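Local coordinates for protein polymerase subunit PA (Dhori virus, PDB 4CGS) that probably binds RNA as part of the viral polymerase, its N-terminal domain being the counterpart of the influenza cap-snatching endonuclease domain, at residues R59-M64 with D72-R77; L90-E95 with R135-E140; T111-A116 with F121-L126. One frame throughout, in Å; residues are numbered along the deposited sequence. Where two conformers were deposited one is given.

Interaction 1 (R59-M64 with D72-R77); sequences RYIVNM and DQEMKR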
loop_
_atom_site.group_PDB
_atom_site.type_symbol
_atom_site.label_atom_id
_atom_site.label_comp_id
_atom_site.label_asym_id
_atom_site.label_seq_id
_atom_site.Cartn_x
_atom_site.Cartn_y
_atom_site.Cartn_z
ATOM N N ARG A 59 -13.921 -4.339 -7.450
ATOM C CA ARG A 59 -13.188 -3.612 -8.489
ATOM C C ARG A 59 -11.757 -4.045 -8.591
ATOM O O ARG A 59 -11.158 -3.985 -9.643
ATOM C CB ARG A 59 -13.334 -2.137 -8.272
ATOM C CG ARG A 59 -12.515 -1.269 -9.204
ATOM C CD ARG A 59 -12.837 0.181 -8.916
ATOM N NE ARG A 59 -11.876 1.091 -9.547
ATOM C CZ ARG A 59 -11.820 2.400 -9.423
ATOM N NH1 ARG A 59 -12.609 3.004 -8.585
ATOM N NH2 ARG A 59 -10.851 3.057 -10.023
ATOM N N TYR A 60 -11.165 -4.408 -7.467
ATOM C CA TYR A 60 -9.744 -4.649 -7.364
ATOM C C TYR A 60 -9.418 -6.058 -7.013
ATOM O O TYR A 60 -10.180 -6.706 -6.277
ATOM C CB TYR A 60 -9.124 -3.779 -6.253
ATOM C CG TYR A 60 -9.167 -2.309 -6.574
ATOM C CD1 TYR A 60 -8.172 -1.673 -7.325
ATOM C CD2 TYR A 60 -10.240 -1.508 -6.162
ATOM C CE1 TYR A 60 -8.215 -0.312 -7.591
ATOM C CE2 TYR A 60 -10.281 -0.166 -6.404
ATOM C CZ TYR A 60 -9.262 0.448 -7.114
ATOM O OH TYR A 60 -9.378 1.819 -7.346
ATOM N N ILE A 61 -8.328 -6.556 -7.563
ATOM C CA ILE A 61 -7.628 -7.749 -7.082
ATOM C C ILE A 61 -6.376 -7.298 -6.374
ATOM O O ILE A 61 -5.591 -6.549 -6.949
ATOM C CB ILE A 61 -7.267 -8.695 -8.253
ATOM C CG1 ILE A 61 -8.573 -9.140 -8.954
ATOM C CG2 ILE A 61 -6.474 -9.877 -7.757
ATOM C CD1 ILE A 61 -8.324 -9.909 -10.278
ATOM N N VAL A 62 -6.186 -7.675 -5.131
ATOM C CA VAL A 62 -4.990 -7.322 -4.401
ATOM C C VAL A 62 -3.973 -8.381 -4.595
ATOM O O VAL A 62 -4.188 -9.525 -4.172
ATOM C CB VAL A 62 -5.277 -7.096 -2.853
ATOM C CG1 VAL A 62 -3.958 -6.849 -2.110
ATOM C CG2 VAL A 62 -6.258 -5.938 -2.609
ATOM N N ASN A 63 -2.837 -8.045 -5.215
ATOM C CA ASN A 63 -1.742 -9.007 -5.416
ATOM C C ASN A 63 -0.736 -8.944 -4.253
ATOM O O ASN A 63 0.028 -9.893 -4.077
ATOM C CB ASN A 63 -0.981 -8.680 -6.727
ATOM C CG ASN A 63 -1.714 -8.906 -7.976
ATOM O OD1 ASN A 63 -1.533 -8.148 -8.932
ATOM N ND2 ASN A 63 -2.562 -9.923 -8.008
ATOM N N MET A 64 -0.615 -7.850 -3.515
ATOM C CA MET A 64 0.351 -7.784 -2.457
ATOM C C MET A 64 0.152 -8.902 -1.470
ATOM O O MET A 64 -0.983 -9.234 -1.098
ATOM C CB MET A 64 0.292 -6.464 -1.751
ATOM C CG MET A 64 1.355 -6.281 -0.741
ATOM S SD MET A 64 1.335 -4.614 -0.001
ATOM C CE MET A 64 2.553 -4.804 1.297
ATOM N N ASP A 72 0.429 -13.663 -11.304
ATOM C CA ASP A 72 0.484 -13.941 -12.788
ATOM C C ASP A 72 -0.714 -14.664 -13.313
ATOM O O ASP A 72 -1.195 -14.268 -14.363
ATOM C CB ASP A 72 1.780 -14.695 -13.139
ATOM C CG ASP A 72 2.201 -14.495 -14.558
ATOM O OD1 ASP A 72 1.960 -13.418 -15.126
ATOM O OD2 ASP A 72 2.725 -15.471 -15.118
ATOM N N GLN A 73 -1.235 -15.665 -12.575
ATOM C CA GLN A 73 -2.500 -16.310 -12.948
ATOM C C GLN A 73 -3.636 -15.252 -13.091
ATOM O O GLN A 73 -4.413 -15.259 -14.072
ATOM C CB GLN A 73 -2.888 -17.337 -11.883
ATOM C CG GLN A 73 -2.034 -18.613 -11.841
ATOM C CD GLN A 73 -2.321 -19.496 -10.616
ATOM O OE1 GLN A 73 -3.198 -19.167 -9.767
ATOM N NE2 GLN A 73 -1.531 -20.558 -10.475
ATOM N N GLU A 74 -3.755 -14.391 -12.082
ATOM C CA GLU A 74 -4.754 -13.321 -12.013
ATOM C C GLU A 74 -4.600 -12.401 -13.235
ATOM O O GLU A 74 -5.602 -12.080 -13.921
ATOM C CB GLU A 74 -4.604 -12.522 -10.687
ATOM C CG GLU A 74 -4.945 -13.312 -9.411
ATOM C CD GLU A 74 -6.428 -13.678 -9.164
ATOM O OE1 GLU A 74 -7.296 -13.499 -10.053
ATOM O OE2 GLU A 74 -6.724 -14.170 -8.025
ATOM N N MET A 75 -3.359 -11.962 -13.499
ATOM C CA MET A 75 -3.081 -11.004 -14.626
ATOM C C MET A 75 -3.435 -11.628 -15.982
ATOM O O MET A 75 -4.084 -11.062 -16.784
ATOM C CB MET A 75 -1.602 -10.572 -14.596
ATOM C CG MET A 75 -1.421 -9.539 -13.475
ATOM S SD MET A 75 0.252 -8.875 -13.373
ATOM C CE MET A 75 1.233 -10.249 -12.749
ATOM N N LYS A 76 -3.043 -12.888 -16.179
ATOM C CA LYS A 76 -3.354 -13.627 -17.409
ATOM C C LYS A 76 -4.873 -13.797 -17.560
ATOM O O LYS A 76 -5.402 -13.576 -18.670
ATOM C CB LYS A 76 -2.644 -14.963 -17.462
ATOM C CG LYS A 76 -1.166 -14.829 -17.745
ATOM C CD LYS A 76 -0.473 -16.197 -17.805
ATOM C CE LYS A 76 1.026 -16.057 -18.054
ATOM N NZ LYS A 76 1.452 -16.253 -19.476
ATOM N N ARG A 77 -5.552 -14.159 -16.464
ATOM C CA ARG A 77 -7.019 -14.372 -16.491
ATOM C C ARG A 77 -7.763 -13.034 -16.844
ATOM O O ARG A 77 -8.764 -13.024 -17.578
ATOM C CB ARG A 77 -7.530 -14.881 -15.154
ATOM C CG ARG A 77 -8.988 -15.357 -15.246
ATOM C CD ARG A 77 -9.435 -16.219 -14.057
ATOM N NE ARG A 77 -10.908 -16.295 -13.995
ATOM C CZ ARG A 77 -11.704 -17.235 -14.532
ATOM N NH1 ARG A 77 -11.232 -18.291 -15.205
ATOM N NH2 ARG A 77 -13.014 -17.118 -14.371
#
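Ile61, on an inner strand of the mixed sheet, turns its side chain toward Glu74 on helix 68-78 and makes the closest touch between the two, methyl groups against the aliphatic part and the carboxylate of Glu74. The domain belongs to the family of the influenza PA N-terminal endonuclease and probably shares its PD-(D/E)XK-type fold, a mixed sheet flanked by helices, and here a helix that follows strand 57-62 after a short loop returns to lie beside it. The two CA atoms, of Ile61 and Glu74, are 8.0 Å apart, the nearest such pair across the contact.

Asn63, two residues on along the chain and pointing the same way, brings its side chain near the base of Glu74 and also packs on Ala71 of the same helix. Ile61 reaches Gln78 one turn further along, while the backbone of Ile61 pairs with Leu91 of the neighbouring antiparallel strand.

Glu74 itself is bent at chi2 (-70°), which folds the carboxylate back across the isoleucine branches. It was modelled in two conformers, so the placing of that carboxylate is the less certain half of the contact. From CB of Ile61 the side chain divides. With chi1 at -61°, CG1 sits beside the backbone N and CG2 anti to it, and the CG2 methyl meets the bend of the glutamate, 4.1 Å from Glu74 CG and equally far from Glu74 CD. The other branch runs straight on from CG1, with CD1 anti to CA (chi2 171°), and this end methyl, CD1 of Ile61, comes 3.7 Å from Glu74 OE1.

Interaction 2 (L90-E95 with R135-E140); sequences LLDLKE and REYLDE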
loop_
_atom_site.group_PDB
_atom_site.type_symbol
_atom_site.label_atom_id
_atom_site.label_comp_id
_atom_site.label_asym_id
_atom_site.label_seq_id
_atom_site.Cartn_x
_atom_site.Cartn_y
_atom_site.Cartn_z
ATOM N N LEU A 90 -2.158 -3.917 -6.875
ATOM C CA LEU A 90 -3.532 -4.182 -7.167
ATOM C C LEU A 90 -3.773 -4.189 -8.695
ATOM O O LEU A 90 -3.072 -3.524 -9.442
ATOM C CB LEU A 90 -4.536 -3.176 -6.542
ATOM C CG LEU A 90 -4.422 -2.784 -5.091
ATOM C CD1 LEU A 90 -3.464 -1.605 -4.900
ATOM C CD2 LEU A 90 -5.793 -2.508 -4.482
ATOM N N LEU A 91 -4.780 -4.937 -9.149
ATOM C CA LEU A 91 -5.343 -4.805 -10.451
ATOM C C LEU A 91 -6.666 -4.036 -10.332
ATOM O O LEU A 91 -7.515 -4.448 -9.552
ATOM C CB LEU A 91 -5.527 -6.144 -11.103
ATOM C CG LEU A 91 -4.365 -7.096 -11.226
ATOM C CD1 LEU A 91 -4.790 -8.363 -11.952
ATOM C CD2 LEU A 91 -3.153 -6.397 -11.852
ATOM N N ASP A 92 -6.834 -2.945 -11.098
ATOM C CA ASP A 92 -8.033 -2.167 -11.107
ATOM C C ASP A 92 -8.829 -2.645 -12.330
ATOM O O ASP A 92 -8.449 -2.362 -13.472
ATOM C CB ASP A 92 -7.679 -0.704 -11.237
ATOM C CG ASP A 92 -8.884 0.200 -11.322
ATOM O OD1 ASP A 92 -10.009 -0.243 -11.578
ATOM O OD2 ASP A 92 -8.701 1.443 -11.117
ATOM N N LEU A 93 -9.881 -3.425 -12.088
ATOM C CA LEU A 93 -10.626 -4.045 -13.175
ATOM C C LEU A 93 -11.577 -3.061 -13.879
ATOM O O LEU A 93 -12.104 -3.316 -15.003
ATOM C CB LEU A 93 -11.374 -5.245 -12.644
ATOM C CG LEU A 93 -10.551 -6.294 -11.879
ATOM C CD1 LEU A 93 -11.397 -7.507 -11.496
ATOM C CD2 LEU A 93 -9.358 -6.695 -12.750
ATOM N N LYS A 94 -11.839 -1.931 -13.250
ATOM C CA LYS A 94 -12.691 -0.854 -13.881
ATOM C C LYS A 94 -11.873 -0.109 -14.873
ATOM O O LYS A 94 -12.276 -0.000 -16.054
ATOM C CB LYS A 94 -13.290 0.028 -12.810
ATOM C CG LYS A 94 -14.027 1.200 -13.382
ATOM C CD LYS A 94 -14.430 2.138 -12.264
ATOM C CE LYS A 94 -15.133 3.370 -12.779
ATOM N NZ LYS A 94 -15.345 4.272 -11.634
ATOM N N GLU A 95 -10.764 0.422 -14.432
ATOM C CA GLU A 95 -9.892 1.262 -15.269
ATOM C C GLU A 95 -8.930 0.438 -16.140
ATOM O O GLU A 95 -8.319 0.994 -17.074
ATOM C CB GLU A 95 -9.137 2.287 -14.406
ATOM C CG GLU A 95 -10.062 3.260 -13.699
ATOM C CD GLU A 95 -10.920 4.072 -14.618
ATOM O OE1 GLU A 95 -10.494 4.275 -15.759
ATOM O OE2 GLU A 95 -11.999 4.501 -14.168
ATOM N N ARG A 135 -4.322 11.811 -5.979
ATOM C CA ARG A 135 -5.573 12.494 -5.618
ATOM C C ARG A 135 -6.598 12.481 -6.724
ATOM O O ARG A 135 -7.791 12.520 -6.462
ATOM C CB ARG A 135 -5.285 13.983 -5.231
ATOM C CG ARG A 135 -4.313 14.145 -4.123
ATOM C CD ARG A 135 -4.204 15.598 -3.822
ATOM N NE ARG A 135 -3.693 16.496 -4.818
ATOM C CZ ARG A 135 -2.536 17.177 -4.768
ATOM N NH1 ARG A 135 -1.535 16.897 -3.933
ATOM N NH2 ARG A 135 -2.352 18.128 -5.701
ATOM N N GLU A 136 -6.147 12.473 -7.977
ATOM C CA GLU A 136 -7.051 12.456 -9.077
ATOM C C GLU A 136 -7.563 11.070 -9.388
ATOM O O GLU A 136 -8.711 10.902 -9.791
ATOM C CB GLU A 136 -6.345 13.029 -10.315
ATOM C CG GLU A 136 -7.155 12.962 -11.581
ATOM C CD GLU A 136 -8.387 13.866 -11.588
ATOM O OE1 GLU A 136 -8.287 15.017 -11.085
ATOM O OE2 GLU A 136 -9.453 13.405 -12.109
ATOM N N TYR A 137 -6.699 10.071 -9.193
ATOM C CA TYR A 137 -7.043 8.687 -9.442
ATOM C C TYR A 137 -8.051 8.190 -8.422
ATOM O O TYR A 137 -9.042 7.565 -8.764
ATOM C CB TYR A 137 -5.806 7.788 -9.453
ATOM C CG TYR A 137 -6.152 6.340 -9.393
ATOM C CD1 TYR A 137 -6.713 5.703 -10.490
ATOM C CD2 TYR A 137 -5.959 5.612 -8.279
ATOM C CE1 TYR A 137 -7.031 4.362 -10.428
ATOM C CE2 TYR A 137 -6.293 4.268 -8.202
ATOM C CZ TYR A 137 -6.830 3.652 -9.275
ATOM O OH TYR A 137 -7.284 2.337 -9.202
ATOM N N LEU A 138 -7.754 8.393 -7.135
ATOM C CA LEU A 138 -8.606 7.919 -6.040
ATOM C C LEU A 138 -9.893 8.791 -5.957
ATOM O O LEU A 138 -9.852 10.006 -6.163
ATOM C CB LEU A 138 -7.858 7.942 -4.696
ATOM C CG LEU A 138 -6.674 6.999 -4.581
ATOM C CD1 LEU A 138 -6.067 7.257 -3.208
ATOM C CD2 LEU A 138 -7.069 5.541 -4.717
ATOM N N ASP A 139 -11.014 8.128 -5.665
ATOM C CA ASP A 139 -12.272 8.835 -5.471
ATOM C C ASP A 139 -12.339 9.420 -4.082
ATOM O O ASP A 139 -11.478 9.128 -3.229
ATOM C CB ASP A 139 -13.455 8.019 -5.890
ATOM C CG ASP A 139 -13.871 6.953 -4.997
ATOM O OD1 ASP A 139 -13.495 6.914 -3.851
ATOM O OD2 ASP A 139 -14.746 6.153 -5.530
ATOM N N GLU A 140 -13.374 10.203 -3.774
ATOM C CA GLU A 140 -13.384 10.929 -2.502
ATOM C C GLU A 140 -13.400 9.942 -1.325
ATOM O O GLU A 140 -12.734 10.183 -0.315
ATOM C CB GLU A 140 -14.569 11.881 -2.473
ATOM C CG GLU A 140 -14.548 12.801 -1.284
ATOM C CD GLU A 140 -15.723 13.776 -1.192
ATOM O OE1 GLU A 140 -16.638 13.641 -1.978
ATOM O OE2 GLU A 140 -15.729 14.638 -0.302
#
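Asp92 closes the short strand 90-92, after which residues 93-95 take helical backbone angles without the regular bonds, and Tyr137 ends helix 132-137 just before the chain straightens at Leu138. The two side chains come from opposite directions and join by one hydrogen bond: the hydroxyl OH of Tyr137 donates to Asp92 OD2 at 2.5 Å, which is short. The oxygen sits at the edge of the tyrosine ring and in its plane, whereas the hydroxyl meets the carboxylate from above its own plane, the two planes being 64° apart. Tyr137 gets there because its CG lies anti to the backbone N (chi1 167°), sending the ring out toward the strand.

The second oxygen of the same carboxylate is taken by backbone amides of its own segment, two and three residues on. Asp92 OD1 accepts from Lys94 N at 3.0 Å, nearly along the C-O bond, which makes an Asx turn, and from Glu95 N at 3.0 Å in an almost straight bond (176°) that arrives from well above the plane. Both amides approach from one face. Together they fix the rotation of the carboxylate and shape the turn that leaves the strand, so that OD2 is held toward Tyr137. OD2 also forms a salt bridge with Arg59 NH2, which probably favours a charged aspartate in this buried place. The tyrosine hydroxyl is hydrogen-bonded in addition to Tyr60 OH.

Beyond Tyr137, Asp139 takes the N-cap position of helix 140-157. Strand 90-92 lies between strand 57-62 and strand 97-104, antiparallel to both, and residues 93-96 link it to the latter as a hairpin; the Tyr137 ring rests on Val99 of strand 97-104 and on Arg59, tying helix 132-137 to the sheet.

Interaction 3 (T111-A116 with F121-L126); sequences TDYQTA and FVRVSL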
loop_
_atom_site.group_PDB
_atom_site.type_symbol
_atom_site.label_atom_id
_atom_site.label_comp_id
_atom_site.label_asym_id
_atom_site.label_seq_id
_atom_site.Cartn_x
_atom_site.Cartn_y
_atom_site.Cartn_z
ATOM N N THR A 111 6.191 13.385 -5.194
ATOM C CA THR A 111 6.262 13.808 -6.588
ATOM C C THR A 111 5.894 12.664 -7.554
ATOM O O THR A 111 6.340 11.513 -7.372
ATOM C CB THR A 111 7.692 14.266 -6.916
ATOM O OG1 THR A 111 8.141 15.237 -5.942
ATOM C CG2 THR A 111 7.806 14.913 -8.413
ATOM N N ASP A 112 5.117 12.973 -8.574
ATOM C CA ASP A 112 4.796 12.032 -9.633
ATOM C C ASP A 112 5.875 12.008 -10.689
ATOM O O ASP A 112 6.376 13.034 -11.138
ATOM C CB ASP A 112 3.433 12.318 -10.263
ATOM C CG ASP A 112 2.316 12.209 -9.254
ATOM O OD1 ASP A 112 2.208 11.137 -8.607
ATOM O OD2 ASP A 112 1.554 13.200 -9.100
ATOM N N TYR A 113 6.190 10.794 -11.121
ATOM C CA TYR A 113 7.131 10.530 -12.196
ATOM C C TYR A 113 6.449 9.607 -13.177
ATOM O O TYR A 113 5.569 8.830 -12.770
ATOM C CB TYR A 113 8.451 9.974 -11.668
ATOM C CG TYR A 113 9.224 10.954 -10.796
ATOM C CD1 TYR A 113 9.814 12.090 -11.341
ATOM C CD2 TYR A 113 9.331 10.763 -9.390
ATOM C CE1 TYR A 113 10.454 13.008 -10.527
ATOM C CE2 TYR A 113 10.049 11.661 -8.600
ATOM C CZ TYR A 113 10.574 12.793 -9.194
ATOM O OH TYR A 113 11.233 13.746 -8.446
ATOM N N GLN A 114 6.903 9.601 -14.424
ATOM C CA GLN A 114 6.307 8.823 -15.531
ATOM C C GLN A 114 6.064 7.327 -15.197
ATOM O O GLN A 114 6.866 6.673 -14.504
ATOM C CB GLN A 114 7.277 8.862 -16.737
ATOM C CG GLN A 114 6.710 8.341 -18.039
ATOM C CD GLN A 114 7.737 8.145 -19.218
ATOM O OE1 GLN A 114 8.986 8.117 -19.064
ATOM N NE2 GLN A 114 7.196 7.992 -20.397
ATOM N N THR A 115 4.900 6.868 -15.625
ATOM C CA THR A 115 4.549 5.454 -15.614
ATOM C C THR A 115 4.070 5.076 -17.023
ATOM O O THR A 115 3.834 5.954 -17.839
ATOM C CB THR A 115 3.494 5.146 -14.502
ATOM O OG1 THR A 115 2.294 5.844 -14.815
ATOM C CG2 THR A 115 4.030 5.587 -13.116
ATOM N N ALA A 116 3.860 3.781 -17.288
ATOM C CA ALA A 116 3.291 3.289 -18.502
ATOM C C ALA A 116 1.800 3.632 -18.566
ATOM O O ALA A 116 1.202 3.953 -17.546
ATOM C CB ALA A 116 3.499 1.796 -18.578
ATOM N N PHE A 121 0.569 4.789 -10.197
ATOM C CA PHE A 121 1.381 4.746 -8.994
ATOM C C PHE A 121 0.734 5.653 -7.922
ATOM O O PHE A 121 0.883 6.840 -7.937
ATOM C CB PHE A 121 2.816 5.215 -9.308
ATOM C CG PHE A 121 3.729 4.166 -9.981
ATOM C CD1 PHE A 121 3.436 3.746 -11.268
ATOM C CD2 PHE A 121 4.832 3.592 -9.336
ATOM C CE1 PHE A 121 4.221 2.844 -11.936
ATOM C CE2 PHE A 121 5.583 2.634 -9.990
ATOM C CZ PHE A 121 5.292 2.290 -11.310
ATOM N N VAL A 122 0.103 5.005 -6.955
ATOM C CA VAL A 122 -0.428 5.673 -5.742
ATOM C C VAL A 122 0.748 5.977 -4.861
ATOM O O VAL A 122 1.501 5.052 -4.426
ATOM C CB VAL A 122 -1.469 4.777 -5.035
ATOM C CG1 VAL A 122 -1.729 5.223 -3.618
ATOM C CG2 VAL A 122 -2.760 4.704 -5.888
ATOM N N ARG A 123 0.894 7.267 -4.521
ATOM C CA ARG A 123 2.058 7.770 -3.789
ATOM C C ARG A 123 1.561 8.618 -2.642
ATOM O O ARG A 123 0.934 9.657 -2.838
ATOM C CB ARG A 123 3.017 8.590 -4.663
ATOM C CG ARG A 123 3.890 7.737 -5.624
ATOM C CD ARG A 123 4.771 8.655 -6.463
ATOM N NE ARG A 123 5.961 7.987 -7.048
ATOM C CZ ARG A 123 6.201 7.788 -8.357
ATOM N NH1 ARG A 123 5.307 8.171 -9.288
ATOM N NH2 ARG A 123 7.384 7.250 -8.746
ATOM N N VAL A 124 1.746 8.110 -1.427
ATOM C CA VAL A 124 1.204 8.739 -0.224
ATOM C C VAL A 124 2.282 8.879 0.797
ATOM O O VAL A 124 3.183 8.023 0.920
ATOM C CB VAL A 124 0.008 7.943 0.330
ATOM C CG1 VAL A 124 -1.167 7.864 -0.643
ATOM C CG2 VAL A 124 0.360 6.540 0.795
ATOM N N SER A 125 2.183 9.904 1.654
ATOM C CA SER A 125 3.135 10.107 2.760
ATOM C C SER A 125 2.567 9.598 4.030
ATOM O O SER A 125 1.360 9.482 4.225
ATOM C CB SER A 125 3.522 11.563 2.921
ATOM O OG SER A 125 2.497 12.288 3.600
ATOM N N LEU A 126 3.456 9.338 4.993
ATOM C CA LEU A 126 3.025 8.891 6.307
ATOM C C LEU A 126 2.099 9.915 6.978
ATOM O O LEU A 126 1.232 9.561 7.762
ATOM C CB LEU A 126 4.221 8.539 7.250
ATOM C CG LEU A 126 5.132 7.329 6.988
ATOM C CD1 LEU A 126 6.362 7.311 7.914
ATOM C CD2 LEU A 126 4.399 5.988 7.001
HETATM O O HOH W 1 2.278 8.662 -9.440
HETATM O O HOH W 2 7.263 6.140 -11.221
HETATM O O HOH W 3 0.990 7.018 -12.098
#
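Arg123 reaches from strand 119-125, outermost in the mixed sheet of this PA endonuclease-like domain, into the loop 111-116 that leads up to that strand. Strands 97-104 and 119-125 are parallel neighbours, so the chain has to travel back between them, and this loop is part of the return.

Packing around the arginine comes first. Its side chain is extended from CG to NE, in one of two modelled conformers, and passes the loop backbone with CD 3.4 Å from the carbonyl O of Thr111. That carbonyl O and the Tyr113 ring carbon CD2 lie over one face of the guanidinium. The Tyr113 ring stands at nearly a right angle to the guanidinium (85°), and NH2 of Arg123 is 4.1 Å from CD2 at the ring edge, which is not a cation-pi stack. NE of Arg123 is bonded elsewhere, to Tyr104 OH. The contact of Thr115 with the Phe121 ring is modelled too tightly to be trusted; that ring also stacks with Tyr100.

The charges meet at a distance. Asp112 and Arg123 slide past one another without a salt bridge; OD1 of Asp112 is hydrogen-bonded to Ser131 OG and OD2 to the backbone N of Ile133, at the start of helix 132-137.

Waters do the polar joining. One donates to Asp112 OD1 at 2.6 Å and to the carbonyl O of Phe121 at 2.7 Å while accepting from Arg123 NH1 at 3.1 Å, so it bridges the two charged groups and the strand backbone. A second accepts from Arg123 NH2 at 2.7 Å and donates weakly to Gln114 O. The third accepts from the backbone N of Phe121 at 3.0 Å and lies 3.2 Å from Thr115 OG1.

How the interactions relate
All three contacts reach the same mixed sheet. Interactions 1 and 2 work on adjacent antiparallel strands, 57-62 and 90-92, and touch directly through the backbone pair Arg59 and Leu93 and the hydroxyl pair Tyr60 and Tyr137, while interaction 3 belongs to the outermost strand 119-125 and meets interaction 2 where Tyr137 packs on Val122. The chemistry follows the place. Partly buried interaction 1 sets isoleucine methyls against the bent chain of a glutamate, with no polar bond between them. Interaction 2, also partly buried, rests on one tyrosine hydroxyl donating to a buried aspartate carboxylate. At the surface, interaction 3 relies on ordered water between a loop and its own strand. Helix 132-137 joins the last two.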